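PDB 1ESF: staphylococcal enterotoxin A from Staphylococcus aureus, which binds MHC class II molecules, in part through zinc, and T-cell receptors as a superantigen that activates host T cells and causes staphylococcal food poisoning. Local coordinates for residues A[70-75]-A[212-217]; A[90-95]-A[104-109]; A[123-128]-A[222-227]. One frame throughout, in Å; residues are numbered along the deposited sequence.

Contact 1 (A[70-75]-A[212-217]); sequences DFDSKD and IYRDNK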
# COMPACT_ATOMS: atom_id res chain seq x y z
N ASP A 70 7.11 -11.20 3.30
CA ASP A 70 6.13 -12.26 3.30
C ASP A 70 5.22 -12.17 2.10
O ASP A 70 4.63 -11.12 1.86
CB ASP A 70 5.32 -12.05 4.57
CG ASP A 70 4.68 -13.28 5.08
OD1 ASP A 70 3.67 -13.71 4.51
OD2 ASP A 70 5.15 -13.77 6.12
N PHE A 71 5.06 -13.29 1.41
CA PHE A 71 4.22 -13.39 0.23
C PHE A 71 3.12 -14.40 0.50
O PHE A 71 3.14 -15.08 1.48
CB PHE A 71 5.02 -13.89 -0.98
CG PHE A 71 6.18 -13.03 -1.33
CD1 PHE A 71 7.39 -13.19 -0.69
CD2 PHE A 71 6.05 -12.03 -2.29
CE1 PHE A 71 8.46 -12.37 -0.98
CE2 PHE A 71 7.09 -11.21 -2.60
CZ PHE A 71 8.32 -11.37 -1.94
N ASP A 72 2.20 -14.51 -0.45
CA ASP A 72 1.05 -15.40 -0.39
C ASP A 72 1.51 -16.85 -0.48
O ASP A 72 0.78 -17.76 -0.04
CB ASP A 72 0.15 -15.20 -1.62
CG ASP A 72 -1.03 -14.31 -1.37
OD1 ASP A 72 -1.21 -13.77 -0.27
OD2 ASP A 72 -1.80 -14.15 -2.33
N SER A 73 2.64 -17.06 -1.14
CA SER A 73 3.11 -18.40 -1.33
C SER A 73 4.51 -18.55 -1.86
O SER A 73 5.16 -17.59 -2.28
CB SER A 73 2.13 -19.14 -2.27
OG SER A 73 2.17 -18.68 -3.61
N LYS A 74 4.94 -19.80 -1.87
CA LYS A 74 6.25 -20.17 -2.37
C LYS A 74 6.30 -19.87 -3.86
O LYS A 74 7.33 -19.45 -4.36
CB LYS A 74 6.48 -21.65 -2.12
CG LYS A 74 7.88 -22.14 -2.39
CD LYS A 74 7.97 -23.61 -2.05
CE LYS A 74 9.38 -24.10 -2.14
NZ LYS A 74 9.41 -25.58 -1.92
N ASP A 75 5.17 -20.05 -4.56
CA ASP A 75 5.09 -19.78 -6.00
C ASP A 75 5.46 -18.36 -6.30
O ASP A 75 6.01 -18.08 -7.35
CB ASP A 75 3.69 -20.03 -6.55
CG ASP A 75 3.36 -21.52 -6.70
OD1 ASP A 75 4.11 -22.41 -6.20
OD2 ASP A 75 2.31 -21.80 -7.31
N ILE A 212 -3.11 -6.94 3.42
CA ILE A 212 -3.73 -6.64 2.14
C ILE A 212 -2.69 -6.53 1.03
O ILE A 212 -3.04 -6.66 -0.13
CB ILE A 212 -4.62 -5.36 2.20
CG1 ILE A 212 -3.81 -4.06 2.40
CG2 ILE A 212 -5.63 -5.51 3.35
CD1 ILE A 212 -4.55 -2.73 1.94
N TYR A 213 -1.42 -6.33 1.38
CA TYR A 213 -0.38 -6.22 0.36
C TYR A 213 0.40 -7.52 0.20
O TYR A 213 1.30 -7.57 -0.64
CB TYR A 213 0.62 -5.10 0.69
CG TYR A 213 -0.01 -3.75 0.87
CD1 TYR A 213 -0.84 -3.23 -0.11
CD2 TYR A 213 0.19 -3.02 2.05
CE1 TYR A 213 -1.44 -2.04 0.05
CE2 TYR A 213 -0.41 -1.82 2.23
CZ TYR A 213 -1.23 -1.33 1.23
OH TYR A 213 -1.85 -0.12 1.36
N ARG A 214 0.06 -8.55 0.98
CA ARG A 214 0.76 -9.82 0.91
C ARG A 214 0.75 -10.44 -0.49
O ARG A 214 1.66 -11.17 -0.85
CB ARG A 214 0.13 -10.82 1.88
CG ARG A 214 0.96 -12.04 2.16
CD ARG A 214 0.22 -12.79 3.20
NE ARG A 214 0.84 -14.06 3.51
CZ ARG A 214 0.19 -15.23 3.50
NH1 ARG A 214 -1.11 -15.27 3.17
NH2 ARG A 214 0.84 -16.37 3.77
N ASP A 215 -0.26 -10.15 -1.30
CA ASP A 215 -0.36 -10.72 -2.63
C ASP A 215 0.63 -10.20 -3.68
O ASP A 215 0.68 -10.70 -4.82
CB ASP A 215 -1.81 -10.62 -3.12
CG ASP A 215 -2.27 -9.19 -3.40
OD1 ASP A 215 -1.52 -8.22 -3.19
OD2 ASP A 215 -3.40 -9.04 -3.88
N ASN A 216 1.45 -9.24 -3.29
CA ASN A 216 2.42 -8.58 -4.18
C ASN A 216 1.85 -8.13 -5.50
O ASN A 216 2.59 -8.13 -6.48
CB ASN A 216 3.61 -9.50 -4.46
CG ASN A 216 4.86 -8.74 -4.72
OD1 ASN A 216 5.26 -7.93 -3.92
ND2 ASN A 216 5.49 -9.00 -5.84
N LYS A 217 0.56 -7.69 -5.53
CA LYS A 217 -0.09 -7.28 -6.78
C LYS A 217 0.67 -6.17 -7.44
O LYS A 217 0.95 -5.15 -6.80
CB LYS A 217 -1.51 -6.81 -6.57
CG LYS A 217 -2.34 -6.96 -7.84
CD LYS A 217 -3.79 -7.13 -7.45
CE LYS A 217 -4.43 -8.40 -8.02
NZ LYS A 217 -3.95 -9.69 -7.41

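Contact 2 (A[90-95]-A[104-109]); sequences AYYGYQ and TACMYG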
# COMPACT_ATOMS: atom_id res chain seq x y z
N ALA A 90 5.64 -0.83 3.41
CA ALA A 90 5.66 -0.41 4.80
C ALA A 90 6.08 -1.57 5.67
O ALA A 90 5.68 -2.70 5.45
CB ALA A 90 4.33 0.09 5.23
N TYR A 91 6.95 -1.31 6.63
CA TYR A 91 7.35 -2.41 7.49
C TYR A 91 6.96 -2.24 8.93
O TYR A 91 6.61 -1.16 9.35
CB TYR A 91 8.86 -2.71 7.36
CG TYR A 91 9.77 -1.58 7.72
CD1 TYR A 91 10.19 -1.39 9.03
CD2 TYR A 91 10.27 -0.73 6.74
CE1 TYR A 91 11.06 -0.42 9.36
CE2 TYR A 91 11.16 0.25 7.07
CZ TYR A 91 11.55 0.39 8.38
OH TYR A 91 12.48 1.35 8.69
N TYR A 92 7.05 -3.32 9.68
CA TYR A 92 6.70 -3.25 11.09
C TYR A 92 7.62 -4.13 11.91
O TYR A 92 8.31 -5.01 11.38
CB TYR A 92 5.25 -3.67 11.28
CG TYR A 92 4.92 -5.10 10.85
CD1 TYR A 92 5.02 -6.15 11.76
CD2 TYR A 92 4.49 -5.38 9.54
CE1 TYR A 92 4.72 -7.39 11.40
CE2 TYR A 92 4.17 -6.65 9.19
CZ TYR A 92 4.29 -7.65 10.14
OH TYR A 92 3.94 -8.95 9.86
N GLY A 93 7.60 -3.94 13.22
CA GLY A 93 8.44 -4.74 14.09
C GLY A 93 7.63 -5.56 15.08
O GLY A 93 8.09 -6.64 15.53
N TYR A 94 6.42 -5.09 15.41
CA TYR A 94 5.55 -5.75 16.36
C TYR A 94 5.06 -7.02 15.74
O TYR A 94 4.44 -6.99 14.71
CB TYR A 94 4.32 -4.90 16.73
CG TYR A 94 3.40 -5.54 17.78
CD1 TYR A 94 3.91 -5.94 19.02
CD2 TYR A 94 2.04 -5.80 17.52
CE1 TYR A 94 3.09 -6.58 19.99
CE2 TYR A 94 1.21 -6.45 18.48
CZ TYR A 94 1.75 -6.84 19.71
OH TYR A 94 1.00 -7.49 20.67
N GLN A 95 5.34 -8.13 16.41
CA GLN A 95 4.89 -9.46 15.98
C GLN A 95 5.76 -10.04 14.90
O GLN A 95 5.47 -11.10 14.37
CB GLN A 95 3.46 -9.40 15.48
CG GLN A 95 2.53 -8.60 16.35
CD GLN A 95 1.96 -9.41 17.46
OE1 GLN A 95 0.75 -9.40 17.68
NE2 GLN A 95 2.82 -10.13 18.17
N THR A 104 14.53 -7.97 13.61
CA THR A 104 13.93 -8.17 12.28
C THR A 104 12.67 -7.33 12.10
O THR A 104 11.89 -7.17 13.05
CB THR A 104 13.59 -9.67 12.04
OG1 THR A 104 14.79 -10.44 12.17
CG2 THR A 104 13.08 -9.89 10.66
N ALA A 105 12.53 -6.70 10.93
CA ALA A 105 11.34 -5.90 10.60
C ALA A 105 10.67 -6.75 9.52
O ALA A 105 11.37 -7.52 8.81
CB ALA A 105 11.69 -4.53 10.06
N CYS A 106 9.34 -6.68 9.45
CA CYS A 106 8.51 -7.47 8.54
C CYS A 106 7.73 -6.60 7.58
O CYS A 106 7.27 -5.53 7.96
CB CYS A 106 7.55 -8.37 9.37
SG CYS A 106 8.23 -9.86 10.21
N MET A 107 7.54 -7.09 6.37
CA MET A 107 6.81 -6.36 5.34
C MET A 107 6.07 -7.37 4.52
O MET A 107 6.47 -8.52 4.47
CB MET A 107 7.80 -5.64 4.43
CG MET A 107 7.24 -4.99 3.19
SD MET A 107 8.46 -3.88 2.59
CE MET A 107 8.94 -4.64 1.21
N TYR A 108 4.95 -6.95 3.92
CA TYR A 108 4.15 -7.77 3.04
C TYR A 108 4.36 -7.31 1.60
O TYR A 108 4.13 -6.14 1.29
CB TYR A 108 2.67 -7.63 3.39
CG TYR A 108 2.33 -8.25 4.70
CD1 TYR A 108 2.38 -9.62 4.84
CD2 TYR A 108 1.94 -7.51 5.79
CE1 TYR A 108 2.06 -10.22 6.00
CE2 TYR A 108 1.59 -8.12 6.96
CZ TYR A 108 1.66 -9.47 7.04
OH TYR A 108 1.28 -10.17 8.15
N GLY A 109 4.79 -8.21 0.74
CA GLY A 109 5.00 -7.90 -0.66
C GLY A 109 5.93 -6.73 -0.82
O GLY A 109 6.89 -6.59 -0.05
O HOH W 1 3.79 -4.25 4.13
O HOH W 2 4.81 -9.32 7.35

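Contact 3 (A[123-128]-A[222-227]); sequences KKVPIN and ENMHID. With CD (cadmium ion), chain C.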
# COMPACT_ATOMS: atom_id res chain seq x y z
N LYS A 123 6.76 8.72 -13.95
CA LYS A 123 5.35 8.80 -14.25
C LYS A 123 4.55 9.52 -13.12
O LYS A 123 4.77 9.24 -11.95
CB LYS A 123 4.84 7.36 -14.48
CG LYS A 123 3.37 7.18 -14.88
CD LYS A 123 2.92 8.21 -15.92
CE LYS A 123 2.12 7.58 -17.05
NZ LYS A 123 0.99 8.50 -17.43
N LYS A 124 3.76 10.55 -13.45
CA LYS A 124 2.91 11.19 -12.43
C LYS A 124 1.58 10.52 -12.65
O LYS A 124 1.03 10.57 -13.77
CB LYS A 124 2.73 12.67 -12.66
CG LYS A 124 3.97 13.44 -12.49
CD LYS A 124 3.74 14.88 -12.78
CE LYS A 124 4.90 15.66 -12.20
NZ LYS A 124 5.11 17.03 -12.81
N VAL A 125 1.09 9.83 -11.63
CA VAL A 125 -0.17 9.11 -11.72
C VAL A 125 -1.39 10.03 -11.47
O VAL A 125 -1.60 10.51 -10.34
CB VAL A 125 -0.13 7.87 -10.75
CG1 VAL A 125 -1.40 7.01 -10.89
CG2 VAL A 125 1.13 7.00 -11.03
N PRO A 126 -2.25 10.23 -12.48
CA PRO A 126 -3.41 11.10 -12.29
C PRO A 126 -4.40 10.52 -11.27
O PRO A 126 -4.63 9.31 -11.26
CB PRO A 126 -4.06 11.12 -13.68
CG PRO A 126 -2.96 10.68 -14.61
CD PRO A 126 -2.19 9.69 -13.84
N ILE A 127 -5.01 11.37 -10.45
CA ILE A 127 -5.99 10.91 -9.47
C ILE A 127 -7.31 11.70 -9.65
O ILE A 127 -7.27 12.94 -9.74
CB ILE A 127 -5.48 11.21 -8.04
CG1 ILE A 127 -4.16 10.45 -7.78
CG2 ILE A 127 -6.58 10.93 -7.01
CD1 ILE A 127 -3.46 10.87 -6.54
N ASN A 128 -8.45 10.99 -9.73
CA ASN A 128 -9.79 11.62 -9.83
C ASN A 128 -10.32 11.49 -8.42
O ASN A 128 -10.37 10.39 -7.92
CB ASN A 128 -10.75 10.83 -10.71
CG ASN A 128 -10.41 10.91 -12.15
OD1 ASN A 128 -9.94 11.93 -12.61
ND2 ASN A 128 -10.65 9.84 -12.89
N GLU A 222 1.68 2.76 -16.84
CA GLU A 222 1.31 3.56 -17.99
C GLU A 222 -0.16 3.29 -18.37
O GLU A 222 -0.65 2.13 -18.31
CB GLU A 222 2.28 3.24 -19.15
CG GLU A 222 3.03 4.48 -19.70
CD GLU A 222 4.14 4.15 -20.74
OE1 GLU A 222 3.98 3.20 -21.57
OE2 GLU A 222 5.16 4.89 -20.73
N ASN A 223 -0.90 4.36 -18.65
CA ASN A 223 -2.31 4.22 -19.08
C ASN A 223 -3.32 3.89 -17.99
O ASN A 223 -4.38 3.29 -18.25
CB ASN A 223 -2.45 3.15 -20.17
CG ASN A 223 -3.38 3.55 -21.25
OD1 ASN A 223 -4.47 4.09 -21.00
ND2 ASN A 223 -2.95 3.34 -22.47
N MET A 224 -2.98 4.27 -16.76
CA MET A 224 -3.89 4.03 -15.66
C MET A 224 -3.91 5.29 -14.82
O MET A 224 -3.11 6.21 -15.02
CB MET A 224 -3.46 2.84 -14.82
CG MET A 224 -2.20 3.08 -14.07
SD MET A 224 -2.49 3.46 -12.36
CE MET A 224 -1.01 2.85 -11.83
N HIS A 225 -4.94 5.36 -13.98
CA HIS A 225 -5.17 6.48 -13.08
C HIS A 225 -5.87 5.89 -11.85
O HIS A 225 -6.28 4.72 -11.82
CB HIS A 225 -6.01 7.57 -13.76
CG HIS A 225 -7.36 7.09 -14.18
ND1 HIS A 225 -7.64 6.66 -15.45
CD2 HIS A 225 -8.52 7.01 -13.50
CE1 HIS A 225 -8.91 6.33 -15.54
NE2 HIS A 225 -9.47 6.55 -14.37
N ILE A 226 -5.98 6.72 -10.83
CA ILE A 226 -6.56 6.32 -9.58
C ILE A 226 -7.88 7.10 -9.43
O ILE A 226 -7.92 8.27 -9.78
CB ILE A 226 -5.55 6.70 -8.43
CG1 ILE A 226 -4.25 5.83 -8.52
CG2 ILE A 226 -6.19 6.62 -7.04
CD1 ILE A 226 -3.19 6.25 -7.54
N ASP A 227 -8.95 6.40 -9.02
CA ASP A 227 -10.24 7.03 -8.71
C ASP A 227 -10.45 6.90 -7.23
O ASP A 227 -10.32 5.80 -6.68
CB ASP A 227 -11.38 6.33 -9.39
CG ASP A 227 -11.25 6.36 -10.85
OD1 ASP A 227 -11.08 7.45 -11.42
OD2 ASP A 227 -11.32 5.28 -11.43
CD CD C . -11.60 5.78 -13.79

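Contact 1 (A[70-75]-A[212-217])
Arg214 reaches from segment 212-217 between two aspartates of 70-75, and its NE bonds to Asp70 OD1 at 3.0 Å. That bond is nearly straight, 167° at the hydrogen, and the oxygen lies at the guanidinium edge, in its plane, so this is a directed salt bridge. Asp72 meets the same side chain differently. Its CA sits over one guanidinium face, and its OD1 stands 3.8 Å from Arg214 NH1 but well out of the plane, a long ion pair resting on charge alone. The arginine gets there with CG anti to the backbone nitrogen (chi1 -165°) and an extended chain, whose CG packs on the carbonyl carbon of Phe71 at 3.6 Å.

The closely packed part is around Phe71. Its ring is buried, with Asn216 CG at the ring edge, 3.9 Å from CE2, and the amide steeply inclined to the ring at 73°. Ile76 and Val77 of helix 74-80 and Val111 also touch the ring, while Asn216 ND2 bonds to Val111 O. The other side is looser and more exposed: Asp72 OD2 lies against Asp215 CB, at 3.6 Å. There Asp215 turns back on its own segment, OD1 accepting from Lys217 N at 3.2 Å.

The segment is thus shaped by a type I beta turn, Tyr213 to Asn216, overlapped by an Asx turn that starts at Asp215. Through the Asp70-Arg214-Asp72 salt-bridge network it joins the OB-fold domain to the beta-grasp domain, the two-domain architecture of staphylococcal and streptococcal superantigens.

Contact 2 (A[90-95]-A[104-109])
Cys106 O accepts from Tyr92 N at 2.8 Å and also receives a CA-H contact from Tyr91, with CA 3.2 Å away. Cys106 N returns a bond to Tyr92 O. The two bonds make Tyr92 and Cys106 a hydrogen-bonded antiparallel pair in the hairpin of strands 85-92 and 104-113, part of the OB-fold barrel. The short strand segments run antiparallel but 42° off exactly so, consistent with the strong twist of a barrel.

Tyr92 CG stands between its backbone nitrogen and carbonyl carbon (chi1 61°), and this turns the ring across the neighbouring strand. Cys106 CB lies over one face in a CH-pi contact, 3.7 Å from the ring centroid. Its SG, in a disulfide with Cys96, is farther off and oblique. The Tyr92 and Tyr108 rings meet obliquely, planes 37° apart, with Tyr92 CE2 3.7 Å from Tyr108 CE2, and Tyr108 OH bonds to Asn207 O. On the sheet face of Tyr91 and Met107, Tyr91 CD1 meets Ala105 CB at 3.6 Å.

Water links the strands farther along: one molecule bridges Ala90 O and Tyr108 N, and another, 2.7 Å from Tyr92 OH, sits over the centre of the Tyr108 ring.

Contact 3 (A[123-128]-A[222-227])
Asn128 ND2 donates to Asp227 OD1 at 2.8 Å, nearly along the C-O axis, with amide and carboxylate planes only 15° apart. Both residues hold CG anti to the carbonyl carbon (chi1 -71° and -61°), which lays their side chains side by side. The carboxylate's other oxygen, Asp227 OD2, binds the cadmium ion at 2.4 Å, and His225 NE2 binds it at 2.3 Å. As a second-shell partner, Asn128 probably helps to fix the rotation of the carboxylate. His187 and Ser1 complete the site.

Two backbone bonds set the register. Ile226 N donates to Pro126 O at 3.0 Å, and Ile226 O accepts from Asn128 N at 2.8 Å. One residue thus bonds to both sides of Ile127, as expected of parallel strands, and the adjacent pair Asn128-Asp227 continues the register on the metal-binding face.

The face of Ile127 and Ile226 is apolar, and Ile184 and Phe186 of strand 181-187 also pack on Ile226. The Val125 and Ile226 side chains cross at about a right angle, with Val125 CG1 3.9 Å from Ile226 CD1. Just before the strands, Val125 CG1 meets Met224 SD at 4.0 Å. Farther out the segments part, with little more than Lys123 CE against Glu222 CG.

This parallel pairing of strands 118-131 and 225-231 belongs to the beta-grasp domain, and the metal on its polar face occupies the zinc site needed for interaction with MHC class II.

Overall arrangement
Contacts 1 and 2 adjoin: Asp70 of contact 1 makes probable backbone hydrogen bonds to Met107 and Gly109 of contact 2, so strand 66-70 extends the sheet to which the hairpin belongs. Contact 2, nested along the chain inside the loop closed by contact 1, is the buried one, relying on strand pairing and aromatic packing. Contact 1 is partly buried and ties the two domains by a salt-bridge network, with Phe71 and Asn216 buried, between the end of strand 66-70 and a turn. Contact 3, also partly buried, lies across the chain's centre from contact 2, their centres about 28 Å apart. It too pairs strands, but in parallel and within the beta-grasp domain, and it alone holds metal ligands.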